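Local coordinates for protein adenylate kinase (Schistosoma mansoni, PDB 3UMF) that catalyses the reversible transfer of a phosphoryl group between adenine nucleotides, converting ATP and AMP into two molecules of ADP, at residues T44-L49 against V200-F204; G123-E127 against E183-Q187; V141-R147 against I167-R172; V191-D195 against K206-L211. One frame throughout, in Å; residues are numbered along the deposited sequence.

In the fold
Contacts 1, 2 and 4 pack around the parallel sheet of the adenylate kinase core, strand order 2-3-1-4-5. Contacts 1 and 4 share helix 200-212 and touch, with centres about 11 Å apart. Contact 1 ties that helix to helix 42-53; contact 4 lays it on edge strand 191-195. Contact 2 joins helices 120-129 and 179-186. Contacts 2 and 4 touch through Tyr185, Lys186 and Val191, with centres about 18 Å apart. Contact 3 joins helices 143-150 and 161-177 farther out, its centre about 20 to 24 Å from the other centres. Along the chain, contact 3 falls between the segments of contact 2, and both between those of contact 1, whose segments alternate with those of contact 4.

Contact 1: residues T44-L49 against V200-F204; sequences TQCEKL and VDAIF
Helices 44-49 and 200-204 cross at -59°, with their axes 10.5 Å apart at closest approach, and Gln45 lies nearest Phe204 in the backbone. The side chain of Gln45 bridges the gap. Its NE2 donates to Val200 O at 3.1 Å, and the N-H...O angle is 162°. The donor sits in the carbonyl plane on a lone pair, and the acceptor lies close to the amide plane of Gln45. Val200 O also takes the helical bond from Phe204 N, so two donors hold it. The bend at chi2 (-61°) folds the amide across Ile203, and Gln45 CD rests 3.5 Å from Ile203 CG2. Gln45 OE1 lies at the edge of the Phe204 ring. In the core fold of adenylate kinases, the helix after the phosphate-binding loop here meets the C-terminal helix on one side of the parallel sheet. Gln45 and Ile203 both also touch Phe139 of strand 135-140. Lys48 runs over one face of the Phe204 ring. Lys48 CB makes a CH-pi contact, 4.0 Å from the centroid of the Phe204 ring. Bends at chi2 and chi3 bring the chain back over the ring, and Lys48 NZ forms an off-centre cation-pi contact 4.5 Å from the centroid of the Phe204 ring. Lys48 NZ also reaches Asp201 OD1 in a long salt bridge of 3.5 Å. Leu49 CD2 meets Phe204 CE1 at 3.7 Å.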
loop_
_atom_site.group_PDB
_atom_site.type_symbol
_atom_site.label_atom_id
_atom_site.label_comp_id
_atom_site.label_asym_id
_atom_site.label_seq_id
_atom_site.Cartn_x
_atom_site.Cartn_y
_atom_site.Cartn_z
ATOM N N THR A 44 9.233 -4.497 -5.025
ATOM C CA THR A 44 10.377 -4.044 -5.801
ATOM C C THR A 44 10.136 -2.642 -6.361
ATOM O O THR A 44 11.004 -1.775 -6.280
ATOM C CB THR A 44 10.686 -5.022 -6.956
ATOM O OG1 THR A 44 11.001 -6.313 -6.417
ATOM C CG2 THR A 44 11.858 -4.525 -7.784
ATOM N N GLN A 45 8.947 -2.422 -6.909
ATOM C CA GLN A 45 8.603 -1.133 -7.504
ATOM C C GLN A 45 8.629 0.005 -6.481
ATOM O O GLN A 45 9.125 1.091 -6.777
ATOM C CB GLN A 45 7.241 -1.219 -8.200
ATOM C CG GLN A 45 7.212 -2.215 -9.358
ATOM C CD GLN A 45 8.190 -1.852 -10.459
ATOM O OE1 GLN A 45 8.390 -0.676 -10.759
ATOM N NE2 GLN A 45 8.806 -2.862 -11.067
ATOM N N CYS A 46 8.112 -0.249 -5.280
ATOM C CA CYS A 46 8.136 0.752 -4.213
ATOM C C CYS A 46 9.560 1.131 -3.810
ATOM O O CYS A 46 9.845 2.300 -3.550
ATOM C CB CYS A 46 7.361 0.265 -2.984
ATOM S SG CYS A 46 5.560 0.290 -3.157
ATOM N N GLU A 47 10.446 0.143 -3.752
ATOM C CA GLU A 47 11.846 0.390 -3.417
ATOM C C GLU A 47 12.496 1.287 -4.457
ATOM O O GLU A 47 13.233 2.212 -4.121
ATOM C CB GLU A 47 12.620 -0.928 -3.332
ATOM C CG GLU A 47 12.267 -1.788 -2.138
ATOM C CD GLU A 47 12.935 -3.147 -2.191
ATOM O OE1 GLU A 47 13.721 -3.388 -3.135
ATOM O OE2 GLU A 47 12.672 -3.979 -1.297
ATOM N N LYS A 48 12.213 1.005 -5.724
ATOM C CA LYS A 48 12.808 1.755 -6.820
ATOM C C LYS A 48 12.266 3.180 -6.880
ATOM O O LYS A 48 13.001 4.112 -7.201
ATOM C CB LYS A 48 12.598 1.018 -8.146
ATOM C CG LYS A 48 13.074 -0.430 -8.102
ATOM C CD LYS A 48 13.861 -0.809 -9.337
ATOM C CE LYS A 48 13.015 -0.717 -10.586
ATOM N NZ LYS A 48 13.860 -0.837 -11.802
ATOM N N LEU A 49 10.987 3.349 -6.555
ATOM C CA LEU A 49 10.377 4.679 -6.511
ATOM C C LEU A 49 11.001 5.546 -5.422
ATOM O O LEU A 49 11.317 6.713 -5.649
ATOM C CB LEU A 49 8.869 4.572 -6.281
ATOM C CG LEU A 49 8.022 4.108 -7.467
ATOM C CD1 LEU A 49 6.576 3.924 -7.036
ATOM C CD2 LEU A 49 8.119 5.105 -8.613
ATOM N N VAL A 200 10.604 -5.930 -14.719
ATOM C CA VAL A 200 10.717 -4.951 -13.643
ATOM C C VAL A 200 10.997 -3.553 -14.200
ATOM O O VAL A 200 10.395 -2.571 -13.762
ATOM C CB VAL A 200 11.811 -5.354 -12.623
ATOM C CG1 VAL A 200 12.025 -4.252 -11.599
ATOM C CG2 VAL A 200 11.434 -6.656 -11.932
ATOM N N ASP A 201 11.890 -3.479 -15.183
ATOM C CA ASP A 201 12.255 -2.213 -15.818
ATOM C C ASP A 201 11.114 -1.602 -16.636
ATOM O O ASP A 201 10.918 -0.388 -16.621
ATOM C CB ASP A 201 13.488 -2.397 -16.711
ATOM C CG ASP A 201 14.744 -2.714 -15.918
ATOM O OD1 ASP A 201 14.935 -2.121 -14.834
ATOM O OD2 ASP A 201 15.544 -3.556 -16.380
ATOM N N ALA A 202 10.376 -2.441 -17.359
ATOM C CA ALA A 202 9.257 -1.967 -18.169
ATOM C C ALA A 202 8.130 -1.440 -17.289
ATOM O O ALA A 202 7.490 -0.434 -17.609
ATOM C CB ALA A 202 8.747 -3.079 -19.079
ATOM N N ILE A 203 7.890 -2.126 -16.178
ATOM C CA ILE A 203 6.885 -1.695 -15.214
ATOM C C ILE A 203 7.280 -0.359 -14.585
ATOM O O ILE A 203 6.451 0.541 -14.453
ATOM C CB ILE A 203 6.690 -2.753 -14.104
ATOM C CG1 ILE A 203 6.054 -4.023 -14.681
ATOM C CG2 ILE A 203 5.821 -2.209 -12.983
ATOM C CD1 ILE A 203 6.174 -5.224 -13.763
ATOM N N PHE A 204 8.551 -0.229 -14.214
ATOM C CA PHE A 204 9.032 0.979 -13.551
ATOM C C PHE A 204 8.942 2.192 -14.471
ATOM O O PHE A 204 8.530 3.271 -14.047
ATOM C CB PHE A 204 10.469 0.786 -13.061
ATOM C CG PHE A 204 10.994 1.939 -12.244
ATOM C CD1 PHE A 204 10.406 2.275 -11.037
ATOM C CD2 PHE A 204 12.081 2.678 -12.681
ATOM C CE1 PHE A 204 10.886 3.331 -10.281
ATOM C CE2 PHE A 204 12.568 3.737 -11.927
ATOM C CZ PHE A 204 11.968 4.062 -10.727
#

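Contact 2: residues G123-E127 against E183-Q187; sequences GIKFE and EHYKQ
Tyr185 and Glu127 reach toward each other from opposite directions and meet at the tyrosine hydroxyl. Tyr185 OH donates to Glu127 OE1 at 2.7 Å. The carboxylate stands at the edge of the ring, with the two planes 55° apart. The hydroxyl comes from above the carboxylate plane, 72° out of it. Tyr185 CG is anti to its carbonyl carbon (chi1 -69°), which sends the ring across to helix 123-127. With no side chain on Gly123, Tyr185 OH comes within 3.2 Å of Gly123 C.

His184 lies above Tyr185, its CD2 over the centre of one tyrosine face. A water joins the two sides a second time. The water oxygen is 2.8 Å from His184 NE2, in the plane of the imidazole. Its link to Glu127 OE1 is short, and the length of that link is doubtful. Ile124 crosses the histidine at about a right angle, with its CD1 over one face of the imidazole and its CG1 4.0 Å from His184 NE2. Glu127 OE2 is bound by the backbone N of Cys133. The contact bridges helices 120-129 and 179-186, and Tyr185 also packs on Phe33 of strand 30-35 and Val191 of the edge strand 191-195.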
loop_
_atom_site.group_PDB
_atom_site.type_symbol
_atom_site.label_atom_id
_atom_site.label_comp_id
_atom_site.label_asym_id
_atom_site.label_seq_id
_atom_site.Cartn_x
_atom_site.Cartn_y
_atom_site.Cartn_z
ATOM N N GLY A 123 -9.740 3.677 3.167
ATOM C CA GLY A 123 -9.460 4.759 2.241
ATOM C C GLY A 123 -10.192 6.044 2.581
ATOM O O GLY A 123 -9.582 7.110 2.682
ATOM N N ILE A 124 -11.504 5.940 2.762
ATOM C CA ILE A 124 -12.337 7.102 3.052
ATOM C C ILE A 124 -11.965 7.762 4.383
ATOM O O ILE A 124 -11.817 8.984 4.452
ATOM C CB ILE A 124 -13.841 6.734 3.031
ATOM C CG1 ILE A 124 -14.276 6.391 1.600
ATOM C CG2 ILE A 124 -14.686 7.875 3.577
ATOM C CD1 ILE A 124 -15.625 5.714 1.515
ATOM N N LYS A 125 -11.801 6.958 5.431
ATOM C CA LYS A 125 -11.419 7.493 6.738
ATOM C C LYS A 125 -10.041 8.151 6.715
ATOM O O LYS A 125 -9.812 9.126 7.425
ATOM C CB LYS A 125 -11.465 6.405 7.814
ATOM C CG LYS A 125 -12.854 5.860 8.095
ATOM C CD LYS A 125 -12.822 4.855 9.233
ATOM C CE LYS A 125 -13.961 3.857 9.122
ATOM N NZ LYS A 125 -13.867 2.795 10.163
ATOM N N PHE A 126 -9.128 7.617 5.909
ATOM C CA PHE A 126 -7.798 8.206 5.780
ATOM C C PHE A 126 -7.906 9.605 5.203
ATOM O O PHE A 126 -7.332 10.555 5.732
ATOM C CB PHE A 126 -6.894 7.349 4.886
ATOM C CG PHE A 126 -5.505 7.909 4.710
ATOM C CD1 PHE A 126 -5.234 8.854 3.728
ATOM C CD2 PHE A 126 -4.469 7.491 5.527
ATOM C CE1 PHE A 126 -3.958 9.371 3.571
ATOM C CE2 PHE A 126 -3.190 8.004 5.372
ATOM C CZ PHE A 126 -2.937 8.944 4.393
ATOM N N GLU A 127 -8.648 9.725 4.108
ATOM C CA GLU A 127 -8.802 11.003 3.429
ATOM C C GLU A 127 -9.547 12.019 4.296
ATOM O O GLU A 127 -9.343 13.222 4.157
ATOM C CB GLU A 127 -9.500 10.811 2.081
ATOM C CG GLU A 127 -8.756 9.868 1.150
ATOM C CD GLU A 127 -9.423 9.726 -0.202
ATOM O OE1 GLU A 127 -10.465 9.041 -0.283
ATOM O OE2 GLU A 127 -8.904 10.296 -1.183
ATOM N N GLU A 183 -12.618 0.283 -7.373
ATOM C CA GLU A 183 -13.702 0.897 -8.136
ATOM C C GLU A 183 -14.027 2.305 -7.631
ATOM O O GLU A 183 -14.303 3.203 -8.423
ATOM C CB GLU A 183 -14.951 0.017 -8.112
ATOM C CG GLU A 183 -16.099 0.558 -8.951
ATOM C CD GLU A 183 -15.735 0.705 -10.420
ATOM O OE1 GLU A 183 -15.022 -0.174 -10.950
ATOM O OE2 GLU A 183 -16.159 1.701 -11.045
ATOM N N HIS A 184 -13.981 2.489 -6.314
ATOM C CA HIS A 184 -14.245 3.787 -5.694
ATOM C C HIS A 184 -13.299 4.882 -6.192
ATOM O O HIS A 184 -13.733 5.982 -6.532
ATOM C CB HIS A 184 -14.160 3.675 -4.169
ATOM C CG HIS A 184 -14.308 4.983 -3.454
ATOM N ND1 HIS A 184 -15.512 5.646 -3.354
ATOM C CD2 HIS A 184 -13.401 5.746 -2.801
ATOM C CE1 HIS A 184 -15.340 6.763 -2.670
ATOM N NE2 HIS A 184 -14.068 6.849 -2.322
ATOM N N TYR A 185 -12.005 4.586 -6.237
ATOM C CA TYR A 185 -11.039 5.580 -6.694
ATOM C C TYR A 185 -10.946 5.657 -8.215
ATOM O O TYR A 185 -10.521 6.674 -8.763
ATOM C CB TYR A 185 -9.666 5.346 -6.059
ATOM C CG TYR A 185 -9.657 5.637 -4.580
ATOM C CD1 TYR A 185 -9.632 6.944 -4.113
ATOM C CD2 TYR A 185 -9.693 4.610 -3.650
ATOM C CE1 TYR A 185 -9.633 7.219 -2.758
ATOM C CE2 TYR A 185 -9.694 4.875 -2.292
ATOM C CZ TYR A 185 -9.663 6.180 -1.854
ATOM O OH TYR A 185 -9.665 6.452 -0.506
ATOM N N LYS A 186 -11.346 4.588 -8.895
ATOM C CA LYS A 186 -11.370 4.591 -10.354
ATOM C C LYS A 186 -12.425 5.570 -10.871
ATOM O O LYS A 186 -12.207 6.259 -11.866
ATOM C CB LYS A 186 -11.634 3.184 -10.892
ATOM C CG LYS A 186 -10.804 2.822 -12.111
ATOM C CD LYS A 186 -11.101 1.404 -12.588
ATOM C CE LYS A 186 -9.944 0.457 -12.306
ATOM N NZ LYS A 186 -10.257 -0.936 -12.742
ATOM N N GLN A 187 -13.562 5.632 -10.185
ATOM C CA GLN A 187 -14.630 6.567 -10.532
ATOM C C GLN A 187 -14.189 8.021 -10.395
ATOM O O GLN A 187 -14.734 8.905 -11.055
ATOM C CB GLN A 187 -15.865 6.313 -9.663
ATOM C CG GLN A 187 -16.605 5.030 -9.998
ATOM C CD GLN A 187 -17.642 4.662 -8.953
ATOM O OE1 GLN A 187 -17.979 5.466 -8.083
ATOM N NE2 GLN A 187 -18.149 3.438 -9.031
HETATM O O HOH W 1 -12.614 9.070 -1.480
#

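Contact 3: residues V141-R147 against I167-R172; sequences VSEEVMR and IVKRFR
Glu143 OE2 is gripped by three N-H donors from two arginines, Arg172 across the contact and Arg147 one turn along its own helix. Together they make a salt-bridge network that pins the start of helix 143-150 to helix 161-177. Segments 143-147 and 167-172 run roughly antiparallel, at 145°. Arg172 approaches side-on with two nitrogens, one to each carboxylate oxygen. Its NE bonds Glu143 OE1 at 2.8 Å on the syn side, but tilted from the carboxylate plane. Its NH2 bonds Glu143 OE2 at 2.9 Å on the syn lone pair. Both oxygens lie near the guanidinium plane. Arg147 also comes side-on, but puts both NE and NH2 on the one oxygen. Arg147 NH2 is the closer, 2.8 Å from Glu143 OE2. This grip comes from the anti side, so the two arginines share the oxygen without competing for the same lone pair. The carboxylate between them probably offsets the closeness of the two positive charges.

Val168 fits beneath both arginines. Its CG2 lies over one face of the Arg147 guanidinium, and its CG1 over one face of that of Arg172. Phe171 CG is anti to its backbone N (chi1 175°), and the ring points into the start of helix 143-147. Its CZ stands 3.4 Å from Glu143 N. Met146 and Phe171 lie alongside each other, pointing opposite ways. Bends at chi2 and chi3 bring Met146 CE to 3.8 Å from Phe171 CB. Ser142 caps the helix, its OG accepting from Val145 N. At the ring's edge, in its plane, Val141 O lies 3.4 Å from Phe171 CZ.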
loop_
_atom_site.group_PDB
_atom_site.type_symbol
_atom_site.label_atom_id
_atom_site.label_comp_id
_atom_site.label_asym_id
_atom_site.label_seq_id
_atom_site.Cartn_x
_atom_site.Cartn_y
_atom_site.Cartn_z
ATOM N N VAL A 141 -2.034 -7.916 -11.915
ATOM C CA VAL A 141 -1.665 -9.121 -12.652
ATOM C C VAL A 141 -2.837 -10.098 -12.682
ATOM O O VAL A 141 -3.631 -10.154 -11.745
ATOM C CB VAL A 141 -0.425 -9.826 -12.048
ATOM C CG1 VAL A 141 0.822 -8.980 -12.247
ATOM C CG2 VAL A 141 -0.643 -10.136 -10.570
ATOM N N SER A 142 -2.944 -10.858 -13.765
ATOM C CA SER A 142 -3.968 -11.888 -13.883
ATOM C C SER A 142 -3.559 -13.099 -13.057
ATOM O O SER A 142 -2.402 -13.210 -12.647
ATOM C CB SER A 142 -4.145 -12.297 -15.344
ATOM O OG SER A 142 -2.987 -12.964 -15.811
ATOM N N GLU A 143 -4.500 -14.002 -12.805
ATOM C CA GLU A 143 -4.189 -15.217 -12.060
ATOM C C GLU A 143 -3.168 -16.052 -12.826
ATOM O O GLU A 143 -2.280 -16.662 -12.231
ATOM C CB GLU A 143 -5.459 -16.029 -11.793
ATOM C CG GLU A 143 -5.258 -17.210 -10.859
ATOM C CD GLU A 143 -6.553 -17.929 -10.540
ATOM O OE1 GLU A 143 -7.508 -17.266 -10.080
ATOM O OE2 GLU A 143 -6.623 -19.159 -10.755
ATOM N N GLU A 144 -3.295 -16.048 -14.152
ATOM C CA GLU A 144 -2.399 -16.779 -15.043
ATOM C C GLU A 144 -0.952 -16.288 -14.940
ATOM O O GLU A 144 -0.012 -17.087 -14.919
ATOM C CB GLU A 144 -2.880 -16.654 -16.494
ATOM C CG GLU A 144 -4.355 -16.995 -16.712
ATOM C CD GLU A 144 -5.275 -15.783 -16.633
ATOM O OE1 GLU A 144 -5.559 -15.177 -17.691
ATOM O OE2 GLU A 144 -5.726 -15.438 -15.517
ATOM N N VAL A 145 -0.779 -14.971 -14.891
ATOM C CA VAL A 145 0.544 -14.368 -14.732
ATOM C C VAL A 145 1.149 -14.707 -13.368
ATOM O O VAL A 145 2.325 -15.056 -13.275
ATOM C CB VAL A 145 0.490 -12.836 -14.919
ATOM C CG1 VAL A 145 1.739 -12.175 -14.363
ATOM C CG2 VAL A 145 0.303 -12.488 -16.395
ATOM N N MET A 146 0.345 -14.598 -12.315
ATOM C CA MET A 146 0.787 -14.967 -10.972
ATOM C C MET A 146 1.274 -16.416 -10.911
ATOM O O MET A 146 2.330 -16.697 -10.342
ATOM C CB MET A 146 -0.335 -14.730 -9.954
ATOM C CG MET A 146 -0.025 -15.171 -8.525
ATOM S SD MET A 146 -0.299 -16.929 -8.196
ATOM C CE MET A 146 -2.069 -17.089 -8.457
ATOM N N ARG A 147 0.498 -17.330 -11.491
ATOM C CA ARG A 147 0.850 -18.753 -11.523
ATOM C C ARG A 147 2.174 -19.009 -12.243
ATOM O O ARG A 147 3.006 -19.792 -11.777
ATOM C CB ARG A 147 -0.258 -19.566 -12.213
ATOM C CG ARG A 147 -1.578 -19.674 -11.451
ATOM C CD ARG A 147 -2.604 -20.448 -12.277
ATOM N NE ARG A 147 -3.897 -20.592 -11.611
ATOM C CZ ARG A 147 -4.277 -21.676 -10.943
ATOM N NH1 ARG A 147 -3.461 -22.716 -10.847
ATOM N NH2 ARG A 147 -5.474 -21.723 -10.371
ATOM N N ILE A 167 -1.717 -20.137 -2.184
ATOM C CA ILE A 167 -1.357 -18.879 -2.832
ATOM C C ILE A 167 -2.395 -18.463 -3.879
ATOM O O ILE A 167 -2.703 -17.276 -4.028
ATOM C CB ILE A 167 0.045 -18.971 -3.478
ATOM C CG1 ILE A 167 1.115 -19.115 -2.390
ATOM C CG2 ILE A 167 0.327 -17.756 -4.349
ATOM C CD1 ILE A 167 2.526 -19.183 -2.931
ATOM N N VAL A 168 -2.935 -19.438 -4.605
ATOM C CA VAL A 168 -4.018 -19.158 -5.545
ATOM C C VAL A 168 -5.219 -18.559 -4.812
ATOM O O VAL A 168 -5.765 -17.543 -5.239
ATOM C CB VAL A 168 -4.443 -20.419 -6.331
ATOM C CG1 VAL A 168 -5.743 -20.169 -7.078
ATOM C CG2 VAL A 168 -3.340 -20.836 -7.299
ATOM N N LYS A 169 -5.609 -19.179 -3.701
ATOM C CA LYS A 169 -6.704 -18.672 -2.872
ATOM C C LYS A 169 -6.395 -17.303 -2.271
ATOM O O LYS A 169 -7.283 -16.461 -2.132
ATOM C CB LYS A 169 -7.036 -19.658 -1.748
ATOM C CG LYS A 169 -7.560 -20.998 -2.223
ATOM C CD LYS A 169 -8.668 -20.830 -3.247
ATOM C CE LYS A 169 -9.323 -22.168 -3.548
ATOM N NZ LYS A 169 -9.703 -22.277 -4.980
ATOM N N ARG A 170 -5.139 -17.084 -1.900
ATOM C CA ARG A 170 -4.739 -15.789 -1.356
ATOM C C ARG A 170 -4.850 -14.710 -2.430
ATOM O O ARG A 170 -5.245 -13.577 -2.149
ATOM C CB ARG A 170 -3.318 -15.846 -0.794
ATOM C CG ARG A 170 -2.884 -14.574 -0.079
ATOM C CD ARG A 170 -1.460 -14.696 0.439
ATOM N NE ARG A 170 -1.328 -15.785 1.403
ATOM C CZ ARG A 170 -0.168 -16.229 1.873
ATOM N NH1 ARG A 170 0.966 -15.679 1.470
ATOM N NH2 ARG A 170 -0.144 -17.226 2.745
ATOM N N PHE A 171 -4.505 -15.077 -3.661
ATOM C CA PHE A 171 -4.654 -14.194 -4.813
ATOM C C PHE A 171 -6.122 -13.824 -5.038
ATOM O O PHE A 171 -6.458 -12.656 -5.219
ATOM C CB PHE A 171 -4.083 -14.864 -6.072
ATOM C CG PHE A 171 -4.298 -14.074 -7.334
ATOM C CD1 PHE A 171 -3.342 -13.173 -7.773
ATOM C CD2 PHE A 171 -5.458 -14.229 -8.081
ATOM C CE1 PHE A 171 -3.538 -12.441 -8.934
ATOM C CE2 PHE A 171 -5.662 -13.493 -9.239
ATOM C CZ PHE A 171 -4.697 -12.601 -9.665
ATOM N N ARG A 172 -6.990 -14.830 -5.039
ATOM C CA ARG A 172 -8.407 -14.622 -5.303
ATOM C C ARG A 172 -9.071 -13.868 -4.160
ATOM O O ARG A 172 -9.943 -13.028 -4.389
ATOM C CB ARG A 172 -9.113 -15.955 -5.546
ATOM C CG ARG A 172 -8.624 -16.698 -6.781
ATOM C CD ARG A 172 -9.388 -18.002 -6.973
ATOM N NE ARG A 172 -8.926 -18.731 -8.155
ATOM C CZ ARG A 172 -9.309 -19.962 -8.474
ATOM N NH1 ARG A 172 -10.167 -20.615 -7.701
ATOM N NH2 ARG A 172 -8.833 -20.539 -9.568
#

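Contact 4: residues V191-D195 against K206-L211; sequences VITID and KVNHEL
Ile192 and Ile194 of the strand point toward helix 206-211 and make the tight part of this contact. Ile192 CG2 presses on the aliphatic start of Glu210, 3.5 Å from its CB. The other branch of Ile192 ends in CD1, which meets Leu211 CD2 at 4.0 Å. One isoleucine thus touches two successive residues of the helix with separate branches. Ile194 crosses Val207 at about a right angle, its CG1 3.8 Å from Val207 CG2. The bend of Ile194 at chi2 (-66°) also lays its CD1 3.8 Å from Val207 CG2. Strand and helix run nearly antiparallel, at 161°, with their axes 9.4 Å apart at closest approach. This is the last strand-helix unit of the parallel sheet: strand 191-195 is its edge, and the chain turns back to lay helix 200-212 on one face. Strand 135-140 pairs with the edge strand. From it Phe139 touches both Ile194 and Val207, continuing the apolar layer inward.

The outer side is looser and polar. Lys206 starts toward the strand, and its CG meets Ile194 CD1 at 4.0 Å, but its ammonium turns off from the strand. There Lys206 NZ forms a salt bridge with Glu210 OE2 at 2.9 Å. His209 ND1 donates to Glu210 OE2 at 3.2 Å with an angle of 160°. The two donors come from opposite faces of the carboxylate plane. Glu210 OE1 has its own salt bridge, to Lys213, which follows helix 200-212.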
loop_
_atom_site.group_PDB
_atom_site.type_symbol
_atom_site.label_atom_id
_atom_site.label_comp_id
_atom_site.label_asym_id
_atom_site.label_seq_id
_atom_site.Cartn_x
_atom_site.Cartn_y
_atom_site.Cartn_z
ATOM N N VAL A 191 -6.977 6.276 -10.153
ATOM C CA VAL A 191 -6.276 4.995 -10.157
ATOM C C VAL A 191 -5.346 4.861 -11.354
ATOM O O VAL A 191 -5.763 5.021 -12.503
ATOM C CB VAL A 191 -7.261 3.799 -10.145
ATOM C CG1 VAL A 191 -6.509 2.476 -10.274
ATOM C CG2 VAL A 191 -8.089 3.818 -8.873
ATOM N N ILE A 192 -4.075 4.597 -11.073
ATOM C CA ILE A 192 -3.121 4.239 -12.111
ATOM C C ILE A 192 -3.040 2.721 -12.181
ATOM O O ILE A 192 -2.441 2.078 -11.314
ATOM C CB ILE A 192 -1.725 4.813 -11.818
ATOM C CG1 ILE A 192 -1.772 6.344 -11.819
ATOM C CG2 ILE A 192 -0.718 4.321 -12.842
ATOM C CD1 ILE A 192 -0.462 6.988 -11.440
ATOM N N THR A 193 -3.664 2.144 -13.200
ATOM C CA THR A 193 -3.651 0.697 -13.364
ATOM C C THR A 193 -2.418 0.286 -14.156
ATOM O O THR A 193 -2.306 0.584 -15.348
ATOM C CB THR A 193 -4.932 0.196 -14.053
ATOM O OG1 THR A 193 -6.062 0.530 -13.236
ATOM C CG2 THR A 193 -4.885 -1.314 -14.250
ATOM N N ILE A 194 -1.484 -0.379 -13.486
ATOM C CA ILE A 194 -0.256 -0.804 -14.136
ATOM C C ILE A 194 -0.345 -2.275 -14.516
ATOM O O ILE A 194 -0.683 -3.118 -13.686
ATOM C CB ILE A 194 0.982 -0.581 -13.229
ATOM C CG1 ILE A 194 1.141 0.907 -12.902
ATOM C CG2 ILE A 194 2.247 -1.100 -13.905
ATOM C CD1 ILE A 194 1.473 1.774 -14.113
ATOM N N ASP A 195 -0.070 -2.577 -15.780
ATOM C CA ASP A 195 0.050 -3.960 -16.224
ATOM C C ASP A 195 1.400 -4.478 -15.727
ATOM O O ASP A 195 2.449 -4.138 -16.276
ATOM C CB ASP A 195 -0.032 -4.031 -17.752
ATOM C CG ASP A 195 0.051 -5.454 -18.288
ATOM O OD1 ASP A 195 0.292 -6.402 -17.505
ATOM O OD2 ASP A 195 -0.111 -5.626 -19.514
ATOM N N LYS A 206 6.869 2.579 -17.005
ATOM C CA LYS A 206 5.450 2.897 -17.180
ATOM C C LYS A 206 4.880 3.640 -15.971
ATOM O O LYS A 206 4.131 4.606 -16.129
ATOM C CB LYS A 206 4.638 1.628 -17.458
ATOM C CG LYS A 206 3.156 1.875 -17.723
ATOM C CD LYS A 206 2.944 2.815 -18.903
ATOM C CE LYS A 206 1.471 2.885 -19.298
ATOM N NZ LYS A 206 1.217 3.899 -20.359
ATOM N N VAL A 207 5.240 3.193 -14.770
ATOM C CA VAL A 207 4.802 3.852 -13.542
ATOM C C VAL A 207 5.231 5.315 -13.516
ATOM O O VAL A 207 4.441 6.198 -13.184
ATOM C CB VAL A 207 5.354 3.143 -12.281
ATOM C CG1 VAL A 207 5.110 3.987 -11.044
ATOM C CG2 VAL A 207 4.719 1.779 -12.121
ATOM N N ASN A 208 6.485 5.569 -13.875
ATOM C CA ASN A 208 7.002 6.933 -13.898
ATOM C C ASN A 208 6.318 7.796 -14.951
ATOM O O ASN A 208 6.136 8.994 -14.751
ATOM C CB ASN A 208 8.519 6.937 -14.104
ATOM C CG ASN A 208 9.263 6.327 -12.933
ATOM O OD1 ASN A 208 8.738 6.252 -11.821
ATOM N ND2 ASN A 208 10.493 5.893 -13.174
ATOM N N HIS A 209 5.943 7.180 -16.069
ATOM C CA HIS A 209 5.234 7.882 -17.132
ATOM C C HIS A 209 3.845 8.303 -16.662
ATOM O O HIS A 209 3.401 9.420 -16.922
ATOM C CB HIS A 209 5.127 6.999 -18.379
ATOM C CG HIS A 209 4.448 7.664 -19.537
ATOM N ND1 HIS A 209 3.110 7.489 -19.815
ATOM C CD2 HIS A 209 4.922 8.504 -20.486
ATOM C CE1 HIS A 209 2.789 8.192 -20.886
ATOM N NE2 HIS A 209 3.871 8.817 -21.312
ATOM N N GLU A 210 3.170 7.407 -15.953
ATOM C CA GLU A 210 1.826 7.687 -15.458
ATOM C C GLU A 210 1.830 8.686 -14.299
ATOM O O GLU A 210 0.953 9.544 -14.217
ATOM C CB GLU A 210 1.121 6.386 -15.065
ATOM C CG GLU A 210 0.888 5.447 -16.236
ATOM C CD GLU A 210 0.090 6.099 -17.348
ATOM O OE1 GLU A 210 -0.975 6.681 -17.052
ATOM O OE2 GLU A 210 0.525 6.038 -18.519
ATOM N N LEU A 211 2.822 8.582 -13.416
ATOM C CA LEU A 211 2.943 9.498 -12.280
ATOM C C LEU A 211 3.145 10.950 -12.714
ATOM O O LEU A 211 2.824 11.877 -11.970
ATOM C CB LEU A 211 4.082 9.069 -11.354
ATOM C CG LEU A 211 3.767 7.944 -10.367
ATOM C CD1 LEU A 211 5.026 7.536 -9.612
ATOM C CD2 LEU A 211 2.673 8.378 -9.399
#